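Local atomic coordinates of Serine/threonine-protein kinase Tel1 (Chaetomium thermophilum, PDB entry 6SKY), a protein that probably acts as an ATP-dependent serine/threonine protein kinase that senses DNA damage and activates checkpoint signalling by phosphorylating [ST]-Q sites. Residues D2265-K2270 with A2296-E2301; E2273-E2278 with G2289-Q2294; K2375-N2380 with M2399-E2404. All coordinates share one frame; numbering follows the deposited sequence.

Contact 1: residues D2265-K2270 with A2296-E2301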
loop_
_atom_site.group_PDB
_atom_site.type_symbol
_atom_site.label_atom_id
_atom_site.label_comp_id
_atom_site.label_asym_id
_atom_site.label_seq_id
_atom_site.Cartn_x
_atom_site.Cartn_y
_atom_site.Cartn_z
ATOM N N ASP A 2265 -24.153 17.517 4.866
ATOM C CA ASP A 2265 -25.222 18.215 5.560
ATOM C C ASP A 2265 -25.751 17.436 6.751
ATOM O O ASP A 2265 -26.303 18.039 7.675
ATOM C CB ASP A 2265 -26.363 18.516 4.588
ATOM C CG ASP A 2265 -27.422 19.407 5.192
ATOM O OD1 ASP A 2265 -27.056 20.352 5.919
ATOM O OD2 ASP A 2265 -28.620 19.173 4.930
ATOM N N ALA A 2266 -25.599 16.115 6.748
ATOM C CA ALA A 2266 -25.927 15.298 7.903
ATOM C C ALA A 2266 -24.772 15.187 8.878
ATOM O O ALA A 2266 -25.000 14.969 10.068
ATOM C CB ALA A 2266 -26.346 13.900 7.458
ATOM N N ILE A 2267 -23.535 15.324 8.402
ATOM C CA ILE A 2267 -22.391 15.329 9.303
ATOM C C ILE A 2267 -22.475 16.508 10.253
ATOM O O ILE A 2267 -22.225 16.373 11.451
ATOM C CB ILE A 2267 -21.078 15.345 8.508
ATOM C CG1 ILE A 2267 -20.955 14.093 7.663
ATOM C CG2 ILE A 2267 -19.909 15.417 9.436
ATOM C CD1 ILE A 2267 -19.763 14.096 6.785
ATOM N N GLN A 2268 -22.835 17.679 9.743
ATOM C CA GLN A 2268 -22.939 18.850 10.599
ATOM C C GLN A 2268 -24.133 18.760 11.531
ATOM O O GLN A 2268 -24.097 19.296 12.640
ATOM C CB GLN A 2268 -23.037 20.107 9.750
ATOM C CG GLN A 2268 -23.161 21.366 10.551
ATOM C CD GLN A 2268 -23.521 22.544 9.704
ATOM O OE1 GLN A 2268 -23.370 22.510 8.490
ATOM N NE2 GLN A 2268 -24.007 23.599 10.335
ATOM N N LYS A 2269 -25.191 18.087 11.109
ATOM C CA LYS A 2269 -26.405 18.018 11.905
ATOM C C LYS A 2269 -26.325 16.961 12.995
ATOM O O LYS A 2269 -26.915 17.140 14.064
ATOM C CB LYS A 2269 -27.586 17.744 10.982
ATOM C CG LYS A 2269 -28.925 17.610 11.651
ATOM C CD LYS A 2269 -29.935 17.081 10.652
ATOM C CE LYS A 2269 -31.345 17.075 11.217
ATOM N NZ LYS A 2269 -32.338 16.665 10.187
ATOM N N LYS A 2270 -25.596 15.874 12.760
ATOM C CA LYS A 2270 -25.553 14.757 13.689
ATOM C C LYS A 2270 -24.316 14.723 14.568
ATOM O O LYS A 2270 -24.369 14.129 15.646
ATOM C CB LYS A 2270 -25.628 13.435 12.930
ATOM C CG LYS A 2270 -26.906 13.230 12.184
ATOM C CD LYS A 2270 -26.801 12.051 11.255
ATOM C CE LYS A 2270 -26.549 10.785 12.020
ATOM N NZ LYS A 2270 -26.503 9.612 11.115
ATOM N N ALA A 2296 -14.304 24.307 12.289
ATOM C CA ALA A 2296 -13.772 25.306 11.368
ATOM C C ALA A 2296 -13.210 24.666 10.110
ATOM O O ALA A 2296 -13.443 25.155 9.004
ATOM C CB ALA A 2296 -12.701 26.133 12.060
ATOM N N VAL A 2297 -12.468 23.572 10.255
ATOM C CA VAL A 2297 -11.921 22.894 9.089
ATOM C C VAL A 2297 -13.033 22.304 8.233
ATOM O O VAL A 2297 -12.962 22.338 7.001
ATOM C CB VAL A 2297 -10.909 21.830 9.534
ATOM C CG1 VAL A 2297 -10.516 20.963 8.379
ATOM C CG2 VAL A 2297 -9.696 22.504 10.098
ATOM N N PHE A 2298 -14.090 21.782 8.860
ATOM C CA PHE A 2298 -15.240 21.307 8.097
ATOM C C PHE A 2298 -15.864 22.420 7.267
ATOM O O PHE A 2298 -16.072 22.265 6.060
ATOM C CB PHE A 2298 -16.273 20.699 9.039
ATOM C CG PHE A 2298 -17.553 20.312 8.369
ATOM C CD1 PHE A 2298 -17.666 19.111 7.708
ATOM C CD2 PHE A 2298 -18.649 21.147 8.414
ATOM C CE1 PHE A 2298 -18.832 18.763 7.100
ATOM C CE2 PHE A 2298 -19.814 20.799 7.803
ATOM C CZ PHE A 2298 -19.905 19.607 7.149
ATOM N N CYS A 2299 -16.188 23.551 7.897
ATOM C CA CYS A 2299 -16.823 24.640 7.160
ATOM C C CYS A 2299 -15.918 25.173 6.058
ATOM O O CYS A 2299 -16.385 25.506 4.961
ATOM C CB CYS A 2299 -17.212 25.765 8.111
ATOM S SG CYS A 2299 -18.558 25.381 9.214
ATOM N N ASP A 2300 -14.618 25.264 6.325
ATOM C CA ASP A 2300 -13.686 25.713 5.301
ATOM C C ASP A 2300 -13.694 24.771 4.112
ATOM O O ASP A 2300 -13.750 25.207 2.962
ATOM C CB ASP A 2300 -12.284 25.816 5.889
ATOM C CG ASP A 2300 -11.374 26.678 5.065
ATOM O OD1 ASP A 2300 -11.838 27.239 4.057
ATOM O OD2 ASP A 2300 -10.191 26.801 5.428
ATOM N N GLU A 2301 -13.632 23.468 4.372
ATOM C CA GLU A 2301 -13.696 22.493 3.294
ATOM C C GLU A 2301 -15.012 22.578 2.538
ATOM O O GLU A 2301 -15.066 22.263 1.349
ATOM C CB GLU A 2301 -13.489 21.100 3.870
ATOM C CG GLU A 2301 -13.585 19.975 2.890
ATOM C CD GLU A 2301 -13.611 18.635 3.588
ATOM O OE1 GLU A 2301 -13.706 18.623 4.834
ATOM O OE2 GLU A 2301 -13.536 17.596 2.898
#
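Phe2298 reaches from 2296-2301 to the neighbouring helix and sets the far end of its ring against Ile2267 and Gln2268. Its CG stands anti to the backbone N (chi1 174°), which carries the ring straight out from its own helix. CE2 is the atom most engaged: it lies 3.8 Å from Gln2268 CB, while CZ is 4.1 Å from that same CB. On the other side of CZ, Phe2298 CE1 meets Ile2267 CG2 at 4.2 Å, so the two consecutive residues divide the end of the ring between them. Both approach obliquely.

Gln2268 is extended, with CG anti to the backbone N (chi1 179°), and its chain passes the aromatic side chain at about a right angle. Its amide plane is turned 69° from the ring plane, far from a parallel stack. OE1 comes within 4.0 Å of Phe2298 CE2, a van der Waals approach, whereas NE2 is hydrogen-bonded to OE2 of Glu2273, five residues further along the helix. The amide is therefore tethered to its own helix, with its aliphatic root left to pack on the ring.

No hydrogen bond crosses between the segments. Val2256 and Ser2257 of helix 2245-2259 adjoin Ile2267, and Phe2373 of helix 2348-2387 adjoins Gln2268. One aromatic side chain bridging two segments whose CA atoms come no nearer than 8.5 Å (Gln2268 to Phe2298) is the apolar filling of an antiparallel helical pair, here in the alpha-solenoid FAT region of a PIKK.

Contact 2: residues E2273-E2278 with G2289-Q2294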
loop_
_atom_site.group_PDB
_atom_site.type_symbol
_atom_site.label_atom_id
_atom_site.label_comp_id
_atom_site.label_asym_id
_atom_site.label_seq_id
_atom_site.Cartn_x
_atom_site.Cartn_y
_atom_site.Cartn_z
ATOM N N GLU A 2273 -22.577 19.870 15.415
ATOM C CA GLU A 2273 -23.358 20.768 16.250
ATOM C C GLU A 2273 -23.734 20.107 17.572
ATOM O O GLU A 2273 -23.731 20.779 18.610
ATOM C CB GLU A 2273 -24.595 21.243 15.503
ATOM C CG GLU A 2273 -24.267 22.120 14.328
ATOM C CD GLU A 2273 -25.480 22.446 13.496
ATOM O OE1 GLU A 2273 -26.594 22.037 13.883
ATOM O OE2 GLU A 2273 -25.320 23.111 12.452
ATOM N N PRO A 2274 -24.067 18.811 17.595
ATOM C CA PRO A 2274 -24.137 18.128 18.891
ATOM C C PRO A 2274 -22.863 18.224 19.702
ATOM O O PRO A 2274 -22.940 18.322 20.925
ATOM C CB PRO A 2274 -24.453 16.688 18.492
ATOM C CG PRO A 2274 -25.258 16.837 17.312
ATOM C CD PRO A 2274 -24.689 17.986 16.548
ATOM N N ALA A 2275 -21.690 18.211 19.074
ATOM C CA ALA A 2275 -20.452 18.315 19.837
ATOM C C ALA A 2275 -20.302 19.699 20.452
ATOM O O ALA A 2275 -19.978 19.832 21.641
ATOM C CB ALA A 2275 -19.260 17.985 18.950
ATOM N N LEU A 2276 -20.541 20.745 19.663
ATOM C CA LEU A 2276 -20.487 22.087 20.232
ATOM C C LEU A 2276 -21.513 22.265 21.336
ATOM O O LEU A 2276 -21.270 23.001 22.295
ATOM C CB LEU A 2276 -20.696 23.145 19.156
ATOM C CG LEU A 2276 -19.445 23.663 18.451
ATOM C CD1 LEU A 2276 -19.000 22.714 17.377
ATOM C CD2 LEU A 2276 -19.719 25.017 17.857
ATOM N N LYS A 2277 -22.661 21.603 21.227
ATOM C CA LYS A 2277 -23.652 21.690 22.289
ATOM C C LYS A 2277 -23.229 20.897 23.520
ATOM O O LYS A 2277 -23.569 21.274 24.643
ATOM C CB LYS A 2277 -24.998 21.207 21.766
ATOM C CG LYS A 2277 -26.138 21.386 22.726
ATOM C CD LYS A 2277 -27.468 21.104 22.054
ATOM C CE LYS A 2277 -28.623 21.333 23.019
ATOM N NZ LYS A 2277 -29.940 21.003 22.408
ATOM N N GLU A 2278 -22.493 19.802 23.331
ATOM C CA GLU A 2278 -21.989 19.038 24.464
ATOM C C GLU A 2278 -20.916 19.795 25.217
ATOM O O GLU A 2278 -20.693 19.525 26.398
ATOM C CB GLU A 2278 -21.421 17.698 24.011
ATOM C CG GLU A 2278 -22.448 16.725 23.517
ATOM C CD GLU A 2278 -23.501 16.427 24.546
ATOM O OE1 GLU A 2278 -23.133 16.153 25.703
ATOM O OE2 GLU A 2278 -24.700 16.474 24.202
ATOM N N GLY A 2289 -10.821 23.191 22.119
ATOM C CA GLY A 2289 -9.952 23.467 20.992
ATOM C C GLY A 2289 -10.125 22.459 19.877
ATOM O O GLY A 2289 -10.223 22.826 18.706
ATOM N N GLN A 2290 -10.187 21.176 20.229
ATOM C CA GLN A 2290 -10.376 20.142 19.220
ATOM C C GLN A 2290 -11.730 20.273 18.539
ATOM O O GLN A 2290 -11.825 20.173 17.312
ATOM C CB GLN A 2290 -10.217 18.766 19.857
ATOM C CG GLN A 2290 -10.411 17.600 18.912
ATOM C CD GLN A 2290 -9.330 17.504 17.859
ATOM O OE1 GLN A 2290 -9.359 18.214 16.854
ATOM N NE2 GLN A 2290 -8.374 16.611 18.076
ATOM N N VAL A 2291 -12.785 20.529 19.311
ATOM C CA VAL A 2291 -14.113 20.665 18.715
ATOM C C VAL A 2291 -14.166 21.851 17.755
ATOM O O VAL A 2291 -14.697 21.749 16.640
ATOM C CB VAL A 2291 -15.175 20.783 19.819
ATOM C CG1 VAL A 2291 -16.522 21.000 19.226
ATOM C CG2 VAL A 2291 -15.184 19.547 20.653
ATOM N N PHE A 2292 -13.613 22.990 18.167
ATOM C CA PHE A 2292 -13.684 24.195 17.350
ATOM C C PHE A 2292 -12.837 24.071 16.098
ATOM O O PHE A 2292 -13.246 24.521 15.025
ATOM C CB PHE A 2292 -13.240 25.403 18.160
ATOM C CG PHE A 2292 -14.188 25.792 19.235
ATOM C CD1 PHE A 2292 -15.536 25.758 19.021
ATOM C CD2 PHE A 2292 -13.724 26.204 20.462
ATOM C CE1 PHE A 2292 -16.404 26.118 20.008
ATOM C CE2 PHE A 2292 -14.590 26.563 21.446
ATOM C CZ PHE A 2292 -15.930 26.521 21.218
ATOM N N HIS A 2293 -11.655 23.472 16.202
ATOM C CA HIS A 2293 -10.853 23.265 15.007
ATOM C C HIS A 2293 -11.533 22.303 14.048
ATOM O O HIS A 2293 -11.517 22.519 12.832
ATOM C CB HIS A 2293 -9.476 22.748 15.385
ATOM C CG HIS A 2293 -8.580 22.528 14.214
ATOM N ND1 HIS A 2293 -7.980 23.563 13.535
ATOM C CD2 HIS A 2293 -8.187 21.393 13.595
ATOM C CE1 HIS A 2293 -7.251 23.075 12.550
ATOM N NE2 HIS A 2293 -7.363 21.761 12.562
ATOM N N GLN A 2294 -12.129 21.234 14.573
ATOM C CA GLN A 2294 -12.911 20.318 13.754
ATOM C C GLN A 2294 -13.964 21.059 12.948
ATOM O O GLN A 2294 -14.062 20.904 11.726
ATOM C CB GLN A 2294 -13.573 19.290 14.664
ATOM C CG GLN A 2294 -14.070 18.062 13.980
ATOM C CD GLN A 2294 -12.947 17.232 13.476
ATOM O OE1 GLN A 2294 -12.048 16.864 14.228
ATOM N NE2 GLN A 2294 -12.965 16.943 12.189
#
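Apolar contacts between Leu2276 and Val2291 form the centre of this interface. Val2291 offers a single methyl, CG1, held anti to its backbone N (chi1 177°), and Leu2276 brings its branch point alongside. CD1 of Leu2276 touches Val2291 CG1 at 3.5 Å, and Leu2276 CG follows at 4.0 Å from the same methyl. Ala2275 CB adds a further contact with Val2291 CG1 at 4.1 Å, so one valine methyl is met by two successive residues of the opposite helix. Ser2246 of helix 2245-2259 also adjoins Val2291. The CA atoms of Leu2276 and Val2291 are the nearest pair across the segments, 6.7 Å apart.

The aromatic contact uses the other leucine branch. Leu2276 CD2 comes to the edge of the Phe2292 ring, close to the ring plane, 4.1 Å from CE1. Leu2276 thus forks over two consecutive residues, one methyl to the valine and one to the phenylalanine. The ring reaches this place because Phe2292 CG is anti to the carbonyl carbon (chi1 -70°), which swings the side chain alongside the interface. Asn2380, Leu2383 and Ser2384 of helix 2348-2387 back the ring.

These residues close a helical hairpin within the FAT alpha-solenoid, a region belonging to the TPR clan: the short segment axes run antiparallel at 151° and approach to 10.0 Å. Leu2279, three residues after Leu2276, also packs on Val2291 and Phe2292.

No hydrogen bond spans the two segments; their polar side chains find partners outside them. Glu2278 forms a salt bridge with Arg2245 on helix 2245-2259. His2293 hydrogen-bonds through ND1 to Asp2394 OD1 and stacks its ring with His2391.

Contact 3: residues K2375-N2380 with M2399-E2404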
loop_
_atom_site.group_PDB
_atom_site.type_symbol
_atom_site.label_atom_id
_atom_site.label_comp_id
_atom_site.label_asym_id
_atom_site.label_seq_id
_atom_site.Cartn_x
_atom_site.Cartn_y
_atom_site.Cartn_z
ATOM N N LYS A 2375 -19.324 32.605 7.940
ATOM C CA LYS A 2375 -19.443 33.032 9.331
ATOM C C LYS A 2375 -18.921 31.969 10.283
ATOM O O LYS A 2375 -18.108 32.254 11.168
ATOM C CB LYS A 2375 -20.894 33.353 9.667
ATOM C CG LYS A 2375 -21.306 34.767 9.400
ATOM C CD LYS A 2375 -22.772 34.951 9.714
ATOM C CE LYS A 2375 -23.237 36.356 9.389
ATOM N NZ LYS A 2375 -24.690 36.560 9.650
ATOM N N LEU A 2376 -19.397 30.734 10.125
ATOM C CA LEU A 2376 -18.999 29.678 11.048
ATOM C C LEU A 2376 -17.508 29.397 10.962
ATOM O O LEU A 2376 -16.859 29.149 11.982
ATOM C CB LEU A 2376 -19.792 28.411 10.767
ATOM C CG LEU A 2376 -21.284 28.491 11.037
ATOM C CD1 LEU A 2376 -21.936 27.207 10.621
ATOM C CD2 LEU A 2376 -21.512 28.750 12.494
ATOM N N CYS A 2377 -16.944 29.452 9.759
ATOM C CA CYS A 2377 -15.521 29.188 9.591
ATOM C C CYS A 2377 -14.681 30.216 10.332
ATOM O O CYS A 2377 -13.780 29.863 11.100
ATOM C CB CYS A 2377 -15.179 29.178 8.103
ATOM S SG CYS A 2377 -13.542 28.600 7.696
ATOM N N ILE A 2378 -14.966 31.501 10.120
ATOM C CA ILE A 2378 -14.155 32.531 10.761
ATOM C C ILE A 2378 -14.328 32.486 12.272
ATOM O O ILE A 2378 -13.346 32.550 13.029
ATOM C CB ILE A 2378 -14.498 33.915 10.188
ATOM C CG1 ILE A 2378 -13.791 34.113 8.857
ATOM C CG2 ILE A 2378 -14.086 34.999 11.136
ATOM C CD1 ILE A 2378 -14.067 35.426 8.234
ATOM N N GLU A 2379 -15.568 32.353 12.740
ATOM C CA GLU A 2379 -15.814 32.345 14.174
ATOM C C GLU A 2379 -15.113 31.184 14.856
ATOM O O GLU A 2379 -14.513 31.357 15.920
ATOM C CB GLU A 2379 -17.309 32.292 14.436
ATOM C CG GLU A 2379 -17.666 31.933 15.841
ATOM C CD GLU A 2379 -19.155 31.839 16.034
ATOM O OE1 GLU A 2379 -19.898 32.195 15.100
ATOM O OE2 GLU A 2379 -19.588 31.407 17.118
ATOM N N ASN A 2380 -15.159 29.993 14.261
ATOM C CA ASN A 2380 -14.548 28.849 14.915
ATOM C C ASN A 2380 -13.033 28.849 14.798
ATOM O O ASN A 2380 -12.367 28.336 15.691
ATOM C CB ASN A 2380 -15.122 27.556 14.361
ATOM C CG ASN A 2380 -16.541 27.330 14.782
ATOM O OD1 ASN A 2380 -16.848 27.265 15.960
ATOM N ND2 ASN A 2380 -17.422 27.218 13.817
ATOM N N MET A 2399 -5.908 34.236 8.672
ATOM C CA MET A 2399 -5.451 35.484 8.080
ATOM C C MET A 2399 -5.708 35.506 6.584
ATOM O O MET A 2399 -6.192 36.502 6.045
ATOM C CB MET A 2399 -3.970 35.680 8.382
ATOM C CG MET A 2399 -3.481 37.080 8.163
ATOM S SD MET A 2399 -4.590 38.270 8.923
ATOM C CE MET A 2399 -4.435 37.833 10.647
ATOM N N ALA A 2400 -5.381 34.415 5.894
ATOM C CA ALA A 2400 -5.682 34.335 4.469
ATOM C C ALA A 2400 -7.174 34.502 4.220
ATOM O O ALA A 2400 -7.595 35.282 3.356
ATOM C CB ALA A 2400 -5.188 33.006 3.908
ATOM N N LEU A 2401 -7.991 33.792 4.995
ATOM C CA LEU A 2401 -9.433 33.832 4.802
ATOM C C LEU A 2401 -10.004 35.212 5.085
ATOM O O LEU A 2401 -10.956 35.638 4.431
ATOM C CB LEU A 2401 -10.080 32.789 5.696
ATOM C CG LEU A 2401 -11.569 32.559 5.562
ATOM C CD1 LEU A 2401 -11.862 31.953 4.223
ATOM C CD2 LEU A 2401 -11.990 31.641 6.661
ATOM N N TRP A 2402 -9.450 35.923 6.058
ATOM C CA TRP A 2402 -9.966 37.242 6.391
ATOM C C TRP A 2402 -9.519 38.284 5.387
ATOM O O TRP A 2402 -10.277 39.201 5.067
ATOM C CB TRP A 2402 -9.515 37.648 7.785
ATOM C CG TRP A 2402 -10.042 38.962 8.231
ATOM C CD1 TRP A 2402 -11.244 39.503 7.926
ATOM C CD2 TRP A 2402 -9.381 39.903 9.072
ATOM N NE1 TRP A 2402 -11.380 40.723 8.526
ATOM C CE2 TRP A 2402 -10.244 40.992 9.237
ATOM C CE3 TRP A 2402 -8.138 39.928 9.705
ATOM C CZ2 TRP A 2402 -9.907 42.093 10.004
ATOM C CZ3 TRP A 2402 -7.810 41.019 10.466
ATOM C CH2 TRP A 2402 -8.688 42.085 10.609
ATOM N N LEU A 2403 -8.289 38.181 4.888
ATOM C CA LEU A 2403 -7.828 39.160 3.918
ATOM C C LEU A 2403 -8.493 38.965 2.567
ATOM O O LEU A 2403 -8.630 39.925 1.809
ATOM C CB LEU A 2403 -6.311 39.100 3.779
ATOM C CG LEU A 2403 -5.487 39.499 5.003
ATOM C CD1 LEU A 2403 -4.037 39.679 4.633
ATOM C CD2 LEU A 2403 -6.028 40.750 5.638
ATOM N N GLU A 2404 -8.916 37.742 2.242
ATOM C CA GLU A 2404 -9.685 37.558 1.014
ATOM C C GLU A 2404 -11.038 38.250 1.096
ATOM O O GLU A 2404 -11.532 38.777 0.096
ATOM C CB GLU A 2404 -9.873 36.078 0.717
ATOM C CG GLU A 2404 -8.642 35.403 0.172
ATOM C CD GLU A 2404 -8.811 33.903 0.035
ATOM O OE1 GLU A 2404 -9.952 33.416 0.179
ATOM O OE2 GLU A 2404 -7.801 33.208 -0.206
#
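Leu2401 inserts one methyl, CD2, between Cys2377 and Ile2378, joining two successive helices of the FAT alpha-solenoid: the late part of the long helix 2348-2387 and the short helix 2394-2404. The leucine is stretched toward its partners. CG is anti to the backbone N (chi1 -174°), and CD2 continues the line anti to CA, so this branch arrives end-on while CD1 folds back.

The two receiving side chains come at the methyl from different directions. Cys2377 SG lies 3.6 Å from Leu2401 CD2, and Ile2378 CG1 lies 3.8 Å from that same CD2. Seen from the methyl, sulfur and methylene are about 100° apart, and the SG of Cys2377 stays 5.6 Å from CG1 of Ile2378, so the leucine methyl sits between them. In Ile2378 it is the longer branch, through CG1, that reaches the leucine, and the two side chains pass at a slant.

All three residues are buried, and the contact is wholly apolar. The CA atoms come nearest at Ile2378 and Trp2402, 7.7 Å apart. The indole of Trp2402 is engaged beyond the segments, through NE1 to Asn2412 OD1 and edge-to-face with Phe2445. Ala2411 and Val2415 of helix 2409-2418 also adjoin Ile2378, and Asp2300 of helix 2286-2303 adjoins Cys2377, so helix 2348-2387 is flanked here by helices 2409-2418 and 2286-2303 as well. At the last residue of 2375-2380, Asn2380 turns its amide back along its own helix, where ND2 makes a weak, bent hydrogen bond to Leu2376 O, 2.7 Å long with an N-H...O angle of 119°.

From the N terminus, helix 2264-2279 supplies the first half of contact 1 and then of contact 2; the chain turns and helix 2286-2303 answers in reverse order. Contact 2 therefore closes the shorter loop, ten residues between its segments, and contact 1 the wider loop around it, the two lying about 11 Å apart between centres on one helical pair. Contact 3 follows in series, closing an 18-residue loop between helices 2348-2387 and 2394-2404. The layers meet across helix 2286-2303: Cys2299 of contact 1 packs on Leu2376 and Ala2296 on Asn2380, which ties the hairpin 2264-2303 to the long helix 2348-2387 of the FAT region.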